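Local coordinates for regulatory protein YycH-like domain-containing protein (Eubacterium rectale, PDB 5COZ) that is of unknown function but is named as a YycH-like regulatory protein and is probably made with a lipoprotein-type signal, consistent with a role at the cell surface, at residues V38-L43 with K286-V291; N149-F154 with K186-V191; T211-M216 with V245-E250. All coordinates share one frame; numbering follows the deposited sequence.

Contact 1: residues V38-L43 with K286-V291; sequences VVNDKL and KLKKYV
Leu-43 packs against Lys-288 and Leu-287 where the turn at 38-43 meets the end of helix 276-288. The CD2 methyl of Leu-43 lies 3.9 Å from CG of Lys-288, the two side chains crossing at about a right angle, and the same methyl reaches CB of Leu-287 at 4.2 Å. Leu-43 has CG anti to its own nitrogen (chi1 -180°), which aims the side chain at the helix. Further along the extended Lys-288 chain, CE comes to 3.9 Å from CG1 of Val-39, so the lysine's carbons run from Leu-43 across to Val-39, the residue just before the tight turn. At the outer margin Lys-42 and Val-291 also meet at about a right angle; CD of Lys-42 is only 3.4 Å from CG2 of Val-291, tighter than usual for two carbons.

The turn is a type I beta turn from Asn-40 to Leu-43 that joins strands 34-40 and 43-50 as a beta hairpin. A classic beta bulge sits at its base: the backbone N atoms of Val-39 and Asn-40 both donate to the carbonyl oxygen of Leu-43. Val-284, one turn back on the helix, and Ile-296 of strand 295-311 close further round Leu-43, which sets the helix end against strands 43-50 and 295-311 of the mixed sheet.

Polar contacts stay mostly within the turn. Asn-40 OD1 accepts from Lys-42 N at 2.9 Å, in the carbonyl plane, forming an Asx turn that fixes the amide. Its CG is wedged between the two main-chain branches (chi1 61°), folding OD1 back over the turn. The other end of the amide faces the helix, where a water links ND2, by a weak bond of 3.3 Å, to the carbonyl oxygen of Lys-288.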
loop_
_atom_site.group_PDB
_atom_site.type_symbol
_atom_site.label_atom_id
_atom_site.label_comp_id
_atom_site.label_asym_id
_atom_site.label_seq_id
_atom_site.Cartn_x
_atom_site.Cartn_y
_atom_site.Cartn_z
ATOM N N VAL A 38 -8.147 -1.892 25.605
ATOM C CA VAL A 38 -7.469 -0.783 26.236
ATOM C C VAL A 38 -6.249 -1.338 26.960
ATOM O O VAL A 38 -6.360 -2.354 27.643
ATOM C CB VAL A 38 -8.447 -0.083 27.218
ATOM C CG1 VAL A 38 -7.706 0.810 28.211
ATOM C CG2 VAL A 38 -9.503 0.699 26.452
ATOM N N VAL A 39 -5.092 -0.702 26.810
ATOM C CA VAL A 39 -3.913 -1.099 27.579
ATOM C C VAL A 39 -3.870 -0.242 28.840
ATOM O O VAL A 39 -3.777 -0.770 29.949
ATOM C CB VAL A 39 -2.607 -1.019 26.773
ATOM C CG1 VAL A 39 -1.413 -1.366 27.648
ATOM C CG2 VAL A 39 -2.684 -1.930 25.552
ATOM N N ASN A 40 -3.954 1.091 28.678
ATOM C CA ASN A 40 -4.024 2.011 29.810
ATOM C C ASN A 40 -4.728 3.277 29.309
ATOM O O ASN A 40 -5.119 3.307 28.124
ATOM C CB ASN A 40 -2.653 2.256 30.441
ATOM C CG ASN A 40 -1.629 2.871 29.528
ATOM O OD1 ASN A 40 -1.902 3.818 28.785
ATOM N ND2 ASN A 40 -0.400 2.397 29.616
ATOM N N ASP A 41 -4.871 4.303 30.166
ATOM C CA ASP A 41 -5.669 5.465 29.744
ATOM C C ASP A 41 -4.995 6.327 28.653
ATOM O O ASP A 41 -5.606 7.297 28.205
ATOM C CB ASP A 41 -6.082 6.324 30.950
ATOM C CG ASP A 41 -4.947 6.884 31.777
ATOM O OD1 ASP A 41 -3.791 6.847 31.305
ATOM O OD2 ASP A 41 -5.213 7.358 32.898
ATOM N N LYS A 42 -3.788 5.964 28.199
ATOM C CA LYS A 42 -3.127 6.720 27.128
ATOM C C LYS A 42 -2.722 5.805 25.969
ATOM O O LYS A 42 -2.098 6.283 25.031
ATOM C CB LYS A 42 -1.885 7.449 27.683
ATOM C CG LYS A 42 -2.231 8.537 28.711
ATOM C CD LYS A 42 -0.979 9.301 29.048
ATOM C CE LYS A 42 -1.090 10.273 30.190
ATOM N NZ LYS A 42 -0.070 11.350 30.099
ATOM N N LEU A 43 -3.120 4.520 26.003
ATOM C CA LEU A 43 -2.732 3.547 24.993
ATOM C C LEU A 43 -3.845 2.562 24.745
ATOM O O LEU A 43 -4.207 1.749 25.603
ATOM C CB LEU A 43 -1.438 2.845 25.469
ATOM C CG LEU A 43 -0.801 1.751 24.561
ATOM C CD1 LEU A 43 -0.565 2.201 23.169
ATOM C CD2 LEU A 43 0.527 1.278 25.155
ATOM N N LYS A 286 7.341 -0.853 24.275
ATOM C CA LYS A 286 8.021 0.298 23.674
ATOM C C LYS A 286 7.137 1.542 23.739
ATOM O O LYS A 286 7.575 2.602 24.174
ATOM C CB LYS A 286 8.384 -0.010 22.207
ATOM C CG LYS A 286 9.082 1.146 21.460
ATOM C CD LYS A 286 8.154 1.883 20.477
ATOM C CE LYS A 286 8.943 2.730 19.500
ATOM N NZ LYS A 286 8.062 3.611 18.682
ATOM N N LEU A 287 5.893 1.413 23.271
ATOM C CA LEU A 287 4.959 2.535 23.185
ATOM C C LEU A 287 4.655 3.129 24.539
ATOM O O LEU A 287 4.469 4.334 24.622
ATOM C CB LEU A 287 3.674 2.112 22.480
ATOM C CG LEU A 287 3.839 1.721 20.986
ATOM C CD1 LEU A 287 2.537 1.194 20.413
ATOM C CD2 LEU A 287 4.345 2.888 20.151
ATOM N N LYS A 288 4.678 2.319 25.615
ATOM C CA LYS A 288 4.453 2.850 26.970
ATOM C C LYS A 288 5.490 3.887 27.339
ATOM O O LYS A 288 5.178 4.768 28.144
ATOM C CB LYS A 288 4.469 1.718 28.010
ATOM C CG LYS A 288 3.187 0.894 28.040
ATOM C CD LYS A 288 3.366 -0.235 29.085
ATOM C CE LYS A 288 2.148 -1.085 29.285
ATOM N NZ LYS A 288 2.388 -2.139 30.322
ATOM N N LYS A 289 6.695 3.802 26.752
ATOM C CA LYS A 289 7.813 4.724 27.025
ATOM C C LYS A 289 7.665 6.053 26.295
ATOM O O LYS A 289 8.418 6.995 26.596
ATOM C CB LYS A 289 9.143 4.090 26.587
ATOM C CG LYS A 289 9.531 2.805 27.325
ATOM C CD LYS A 289 10.815 2.255 26.712
ATOM C CE LYS A 289 11.297 0.977 27.344
ATOM N NZ LYS A 289 10.591 -0.205 26.796
ATOM N N TYR A 290 6.775 6.111 25.291
ATOM C CA TYR A 290 6.617 7.309 24.457
ATOM C C TYR A 290 5.317 8.018 24.751
ATOM O O TYR A 290 4.927 8.933 24.031
ATOM C CB TYR A 290 6.734 6.941 22.980
ATOM C CG TYR A 290 8.160 6.590 22.613
ATOM C CD1 TYR A 290 9.091 7.585 22.317
ATOM C CD2 TYR A 290 8.605 5.273 22.650
ATOM C CE1 TYR A 290 10.420 7.271 22.021
ATOM C CE2 TYR A 290 9.924 4.944 22.331
ATOM C CZ TYR A 290 10.832 5.948 22.032
ATOM O OH TYR A 290 12.141 5.628 21.734
ATOM N N VAL A 291 4.724 7.654 25.880
ATOM C CA VAL A 291 3.503 8.183 26.467
ATOM C C VAL A 291 3.527 9.734 26.545
ATOM O O VAL A 291 2.509 10.374 26.257
ATOM C CB VAL A 291 3.329 7.503 27.874
ATOM C CG1 VAL A 291 4.391 7.935 28.903
ATOM C CG2 VAL A 291 1.932 7.652 28.416
HETATM O O HOH W 1 2.378 4.130 29.716
#

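Contact 2: residues N149-F154 with K186-V191; sequences NDKDKF and KNELYV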
loop_
_atom_site.group_PDB
_atom_site.type_symbol
_atom_site.label_atom_id
_atom_site.label_comp_id
_atom_site.label_asym_id
_atom_site.label_seq_id
_atom_site.Cartn_x
_atom_site.Cartn_y
_atom_site.Cartn_z
ATOM N N ASN A 149 -2.343 9.437 7.331
ATOM C CA ASN A 149 -3.157 8.315 6.834
ATOM C C ASN A 149 -4.544 8.828 6.408
ATOM O O ASN A 149 -5.573 8.233 6.759
ATOM C CB ASN A 149 -3.264 7.164 7.841
ATOM C CG ASN A 149 -3.696 5.892 7.162
ATOM O OD1 ASN A 149 -3.460 5.726 5.946
ATOM N ND2 ASN A 149 -4.287 4.955 7.924
ATOM N N ASP A 150 -4.512 9.916 5.619
ATOM C CA ASP A 150 -5.706 10.615 5.150
ATOM C C ASP A 150 -6.690 9.664 4.444
ATOM O O ASP A 150 -7.907 9.847 4.590
ATOM C CB ASP A 150 -5.303 11.773 4.217
ATOM C CG ASP A 150 -4.518 12.890 4.892
ATOM O OD1 ASP A 150 -5.044 13.487 5.861
ATOM O OD2 ASP A 150 -3.404 13.208 4.414
ATOM N N LYS A 151 -6.192 8.631 3.747
ATOM C CA LYS A 151 -7.066 7.690 3.031
ATOM C C LYS A 151 -8.074 6.985 3.921
ATOM O O LYS A 151 -9.142 6.570 3.447
ATOM C CB LYS A 151 -6.250 6.609 2.273
ATOM C CG LYS A 151 -5.502 5.586 3.157
ATOM C CD LYS A 151 -4.650 4.634 2.310
ATOM C CE LYS A 151 -4.184 3.420 3.124
ATOM N NZ LYS A 151 -3.081 3.781 4.035
ATOM N N ASP A 152 -7.738 6.774 5.185
ATOM C CA ASP A 152 -8.591 5.986 6.065
ATOM C C ASP A 152 -10.037 6.501 6.138
ATOM O O ASP A 152 -10.949 5.680 6.242
ATOM C CB ASP A 152 -7.994 5.930 7.472
ATOM C CG ASP A 152 -8.731 4.990 8.411
ATOM O OD1 ASP A 152 -8.755 3.775 8.134
ATOM O OD2 ASP A 152 -9.350 5.487 9.378
ATOM N N LYS A 153 -10.235 7.813 6.043
ATOM C CA LYS A 153 -11.599 8.361 6.145
ATOM C C LYS A 153 -12.470 7.978 4.936
ATOM O O LYS A 153 -13.708 8.065 5.024
ATOM C CB LYS A 153 -11.598 9.879 6.346
ATOM C CG LYS A 153 -11.046 10.681 5.186
ATOM C CD LYS A 153 -11.001 12.185 5.475
ATOM C CE LYS A 153 -9.616 12.635 5.883
ATOM N NZ LYS A 153 -9.506 14.115 5.927
ATOM N N PHE A 154 -11.845 7.529 3.844
ATOM C CA PHE A 154 -12.606 7.106 2.648
ATOM C C PHE A 154 -12.875 5.585 2.615
ATOM O O PHE A 154 -13.560 5.112 1.701
ATOM C CB PHE A 154 -11.818 7.525 1.398
ATOM C CG PHE A 154 -11.677 9.027 1.270
ATOM C CD1 PHE A 154 -12.679 9.789 0.676
ATOM C CD2 PHE A 154 -10.563 9.683 1.792
ATOM C CE1 PHE A 154 -12.549 11.172 0.563
ATOM C CE2 PHE A 154 -10.443 11.071 1.702
ATOM C CZ PHE A 154 -11.435 11.810 1.085
ATOM N N LYS A 186 -6.848 -10.169 -0.200
ATOM C CA LYS A 186 -7.403 -8.996 0.453
ATOM C C LYS A 186 -6.927 -7.716 -0.235
ATOM O O LYS A 186 -5.736 -7.507 -0.456
ATOM C CB LYS A 186 -7.034 -8.955 1.945
ATOM C CG LYS A 186 -7.539 -7.682 2.650
ATOM C CD LYS A 186 -7.215 -7.664 4.119
ATOM C CE LYS A 186 -7.648 -6.343 4.735
ATOM N NZ LYS A 186 -7.619 -6.429 6.245
ATOM N N ASN A 187 -7.887 -6.863 -0.571
ATOM C CA ASN A 187 -7.596 -5.533 -1.079
ATOM C C ASN A 187 -8.346 -4.542 -0.179
ATOM O O ASN A 187 -9.142 -4.945 0.690
ATOM C CB ASN A 187 -7.964 -5.397 -2.563
ATOM C CG ASN A 187 -9.317 -5.907 -2.883
ATOM O OD1 ASN A 187 -10.303 -5.344 -2.432
ATOM N ND2 ASN A 187 -9.386 -7.033 -3.604
ATOM N N GLU A 188 -8.009 -3.277 -0.303
ATOM C CA GLU A 188 -8.655 -2.207 0.440
ATOM C C GLU A 188 -9.432 -1.360 -0.547
ATOM O O GLU A 188 -8.940 -1.073 -1.639
ATOM C CB GLU A 188 -7.621 -1.339 1.180
ATOM C CG GLU A 188 -6.912 -2.106 2.284
ATOM C CD GLU A 188 -5.741 -1.366 2.894
ATOM O OE1 GLU A 188 -5.332 -0.306 2.360
ATOM O OE2 GLU A 188 -5.203 -1.881 3.905
ATOM N N LEU A 189 -10.626 -0.955 -0.162
ATOM C CA LEU A 189 -11.469 -0.153 -1.024
ATOM C C LEU A 189 -11.737 1.214 -0.397
ATOM O O LEU A 189 -12.249 1.308 0.728
ATOM C CB LEU A 189 -12.783 -0.911 -1.286
ATOM C CG LEU A 189 -13.840 -0.129 -2.105
ATOM C CD1 LEU A 189 -13.292 0.334 -3.461
ATOM C CD2 LEU A 189 -15.072 -0.970 -2.342
ATOM N N TYR A 190 -11.513 2.267 -1.199
ATOM C CA TYR A 190 -11.757 3.655 -0.811
ATOM C C TYR A 190 -12.842 4.217 -1.700
ATOM O O TYR A 190 -12.846 3.984 -2.917
ATOM C CB TYR A 190 -10.432 4.456 -0.926
ATOM C CG TYR A 190 -9.364 3.849 -0.035
ATOM C CD1 TYR A 190 -9.323 4.139 1.323
ATOM C CD2 TYR A 190 -8.493 2.880 -0.522
ATOM C CE1 TYR A 190 -8.440 3.487 2.179
ATOM C CE2 TYR A 190 -7.574 2.243 0.319
ATOM C CZ TYR A 190 -7.575 2.536 1.673
ATOM O OH TYR A 190 -6.704 1.934 2.539
ATOM N N VAL A 191 -13.825 4.882 -1.094
ATOM C CA VAL A 191 -14.973 5.444 -1.810
ATOM C C VAL A 191 -14.792 6.947 -1.957
ATOM O O VAL A 191 -14.876 7.708 -0.974
ATOM C CB VAL A 191 -16.294 5.092 -1.095
ATOM C CG1 VAL A 191 -17.483 5.671 -1.879
ATOM C CG2 VAL A 191 -16.455 3.566 -0.937
#
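The side chain of Lys-151 crosses that of Tyr-190 at a slant, with the 3-10 segment 150-154 set beside strand 188-192. Asn-149, just before this segment, anchors the end of the lysine: its OD1 accepts from Lys-151 NZ at 2.8 Å, with the donor tilted slightly from the carbonyl plane, while its ND2 is held by Tyr-326 of strand 314-330. A bend at the last torsion of the lysine (chi4 -76°) turns NZ back toward Asn-149. CB and CG of Lys-151 run near CE1 of Tyr-190, and CE comes within 3.0 Å of the tyrosine OH.

That hydroxyl donates to OE1 of Glu-188 at 2.6 Å, approaching from above the carboxylate plane. OE2 of the same glutamate forms a salt bridge with Arg-227, so the carboxylate is gripped at both oxygens. Lys-151 NZ is 5.0 Å from Glu-188 OE1, not in contact, yet its charge would probably favour the carboxylate form.

Strand 188-192 is a member of the antiparallel sheet, bonded through Glu-188 and Tyr-190 to strand 211-220; the 3-10 segment approaches it from the loop between helices 130-137 and 165-178.

Phe-154, the last residue of the segment, supplies the backbone link. Its carbonyl oxygen accepts from Val-191 N at 2.8 Å in a nearly straight bond (175°). A CA-H...O contact reaches the same Phe-154 O from Tyr-190 CA, 3.4 Å away. The CB atoms of Phe-154 and Tyr-190 are 4.1 Å apart, whereas the phenyl ring leads off, its edge turned to Val-191 O, 3.4 Å from CD1.

Contact 3: residues T211-M216 with V245-E250; sequences TYVFFM and VIAMDE
Phe-214 turns the edge of its ring to the carbonyl oxygen of Ile-246, which lies in the ring plane 3.9 Å from CD1; in the modelled conformer the CE methyl of Met-248, a selenomethionine, approaches the same ring obliquely. Met-248 CG lies at the edge of the Tyr-212 ring, whose hydroxyl is engaged by the backbone of Leu-160 and Met-163. Phe-215 points to the other face of the sheet, where CE1 comes to 3.9 Å from CG2 of Val-245, the two side chains lying side by side. The Phe-215 ring also meets those of Tyr-190 and His-243.

Strands 211-216 and 245-249 are antiparallel neighbours, their short axes 163° apart in direction. Tyr-212 with Met-248 and Phe-214 with Ile-246 are hydrogen-bonded pairs, each joined by two N-H to O bonds; Phe-214 N to Ile-246 O, at 2.8 Å, is the straightest (171°). Between them, Val-213 and Ala-247 form a non-hydrogen-bonded pair, with CG2 of the valine 3.7 Å from the alanine CB. The other branch, CG1, held anti to the backbone N (chi1 174°), reaches CG1 of Val-245 at 3.6 Å. Helix 165-178 covers the face bearing Tyr-212, Phe-214 and Met-248 with Ala-168.

At one end of the ladder, a water donates to both Thr-211 OG1 and Asp-249 OD2. Thr-211 OG1 is bonded as well to O of Asn-209, which sits in sequence between the sodium ligands Gln-208 and Asp-210.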
loop_
_atom_site.group_PDB
_atom_site.type_symbol
_atom_site.label_atom_id
_atom_site.label_comp_id
_atom_site.label_asym_id
_atom_site.label_seq_id
_atom_site.Cartn_x
_atom_site.Cartn_y
_atom_site.Cartn_z
ATOM N N THR A 211 -15.904 7.834 -7.667
ATOM C CA THR A 211 -14.854 6.899 -8.064
ATOM C C THR A 211 -14.573 5.906 -6.953
ATOM O O THR A 211 -14.520 6.287 -5.777
ATOM C CB THR A 211 -13.578 7.738 -8.355
ATOM O OG1 THR A 211 -13.846 8.677 -9.411
ATOM C CG2 THR A 211 -12.368 6.896 -8.748
ATOM N N TYR A 212 -14.416 4.631 -7.314
ATOM C CA TYR A 212 -13.904 3.634 -6.376
ATOM C C TYR A 212 -12.397 3.564 -6.540
ATOM O O TYR A 212 -11.934 3.566 -7.685
ATOM C CB TYR A 212 -14.434 2.237 -6.707
ATOM C CG TYR A 212 -15.872 1.954 -6.385
ATOM C CD1 TYR A 212 -16.330 1.974 -5.064
ATOM C CD2 TYR A 212 -16.756 1.560 -7.379
ATOM C CE1 TYR A 212 -17.640 1.631 -4.752
ATOM C CE2 TYR A 212 -18.063 1.185 -7.075
ATOM C CZ TYR A 212 -18.499 1.213 -5.757
ATOM O OH TYR A 212 -19.801 0.861 -5.469
ATOM N N VAL A 213 -11.636 3.445 -5.460
ATOM C CA VAL A 213 -10.188 3.248 -5.548
ATOM C C VAL A 213 -9.836 1.986 -4.796
ATOM O O VAL A 213 -10.046 1.915 -3.580
ATOM C CB VAL A 213 -9.379 4.446 -5.005
ATOM C CG1 VAL A 213 -7.868 4.136 -4.983
ATOM C CG2 VAL A 213 -9.641 5.705 -5.828
ATOM N N PHE A 214 -9.285 0.999 -5.502
ATOM C CA PHE A 214 -8.772 -0.183 -4.832
ATOM C C PHE A 214 -7.298 -0.096 -4.651
ATOM O O PHE A 214 -6.586 0.336 -5.557
ATOM C CB PHE A 214 -9.041 -1.448 -5.662
ATOM C CG PHE A 214 -10.495 -1.817 -5.635
ATOM C CD1 PHE A 214 -11.384 -1.296 -6.575
ATOM C CD2 PHE A 214 -10.967 -2.742 -4.719
ATOM C CE1 PHE A 214 -12.740 -1.655 -6.549
ATOM C CE2 PHE A 214 -12.327 -3.081 -4.674
ATOM C CZ PHE A 214 -13.199 -2.539 -5.596
ATOM N N PHE A 215 -6.831 -0.560 -3.488
ATOM C CA PHE A 215 -5.429 -0.840 -3.253
ATOM C C PHE A 215 -5.287 -2.325 -3.241
ATOM O O PHE A 215 -5.889 -2.987 -2.412
ATOM C CB PHE A 215 -4.873 -0.280 -1.919
ATOM C CG PHE A 215 -4.563 1.185 -1.814
ATOM C CD1 PHE A 215 -5.021 2.092 -2.774
ATOM C CD2 PHE A 215 -3.803 1.668 -0.758
ATOM C CE1 PHE A 215 -4.770 3.475 -2.630
ATOM C CE2 PHE A 215 -3.517 3.036 -0.641
ATOM C CZ PHE A 215 -3.994 3.923 -1.575
HETATM N N MSE A 216 -4.494 -2.837 -4.179
HETATM C CA MSE A 216 -4.140 -4.258 -4.198
HETATM C C MSE A 216 -2.680 -4.363 -3.861
HETATM O O MSE A 216 -1.934 -3.401 -4.013
HETATM C CB MSE A 216 -4.457 -4.901 -5.530
HETATM C CG MSE A 216 -5.836 -4.496 -5.978
HETATM SE SE MSE A 216 -6.262 -5.190 -7.680
HETATM C CE MSE A 216 -6.963 -6.583 -7.112
ATOM N N VAL A 245 -2.669 0.650 -7.415
ATOM C CA VAL A 245 -3.859 1.482 -7.276
ATOM C C VAL A 245 -4.712 1.365 -8.533
ATOM O O VAL A 245 -4.213 1.619 -9.623
ATOM C CB VAL A 245 -3.482 2.943 -6.979
ATOM C CG1 VAL A 245 -4.753 3.767 -6.714
ATOM C CG2 VAL A 245 -2.542 3.039 -5.771
ATOM N N ILE A 246 -5.958 0.909 -8.385
ATOM C CA ILE A 246 -6.872 0.788 -9.523
ATOM C C ILE A 246 -8.127 1.530 -9.175
ATOM O O ILE A 246 -8.832 1.156 -8.230
ATOM C CB ILE A 246 -7.173 -0.691 -9.850
ATOM C CG1 ILE A 246 -5.857 -1.543 -9.917
ATOM C CG2 ILE A 246 -7.997 -0.767 -11.168
ATOM C CD1 ILE A 246 -6.057 -3.055 -10.425
ATOM N N ALA A 247 -8.405 2.598 -9.915
ATOM C CA ALA A 247 -9.625 3.376 -9.664
ATOM C C ALA A 247 -10.577 3.243 -10.817
ATOM O O ALA A 247 -10.131 3.056 -11.960
ATOM C CB ALA A 247 -9.290 4.836 -9.450
HETATM N N MSE A 248 -11.880 3.377 -10.538
HETATM C CA MSE A 248 -12.871 3.324 -11.609
HETATM C C MSE A 248 -14.053 4.221 -11.311
HETATM O O MSE A 248 -14.429 4.411 -10.152
HETATM C CB MSE A 248 -13.349 1.897 -11.858
HETATM C CG MSE A 248 -13.934 1.254 -10.630
HETATM SE SE MSE A 248 -14.033 -0.661 -10.777
HETATM C CE MSE A 248 -12.224 -1.148 -10.692
ATOM N N ASP A 249 -14.605 4.801 -12.358
ATOM C CA ASP A 249 -15.764 5.671 -12.276
ATOM C C ASP A 249 -16.810 5.071 -13.223
ATOM O O ASP A 249 -16.631 3.945 -13.702
ATOM C CB ASP A 249 -15.385 7.126 -12.594
ATOM C CG ASP A 249 -14.691 7.343 -13.929
ATOM O OD1 ASP A 249 -14.933 6.538 -14.874
ATOM O OD2 ASP A 249 -13.950 8.342 -14.051
ATOM N N GLU A 250 -17.897 5.807 -13.516
ATOM C CA GLU A 250 -18.964 5.282 -14.373
ATOM C C GLU A 250 -18.490 4.971 -15.810
ATOM O O GLU A 250 -19.187 4.241 -16.531
ATOM C CB GLU A 250 -20.147 6.266 -14.385
ATOM C CG GLU A 250 -19.825 7.599 -15.049
ATOM C CD GLU A 250 -20.987 8.564 -15.187
ATOM O OE1 GLU A 250 -22.019 8.377 -14.502
ATOM O OE2 GLU A 250 -20.842 9.540 -15.956
HETATM O O HOH W 2 -12.209 8.647 -11.791
#

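Contacts 2 and 3 are neighbours in one antiparallel sheet, their centres 10 Å apart: strand 188-192 pairs with strand 211-220, through Tyr-190 N to Val-213 O and Phe-215 N to Glu-188 O, and 211-220 pairs in turn with 244-249. Along the chain contact 2 closes before contact 3 opens, and both are nested within the long loop closed by contact 1. That contact belongs to the other, mixed sheet, with its centre 26 Å from that of contact 2 and 36 Å from that of contact 3, which lies across the chain's centre. The middle of the chain thus builds these strands of the antiparallel sheet, while at contact 1 a segment near the N-terminus meets one from the later part of the chain.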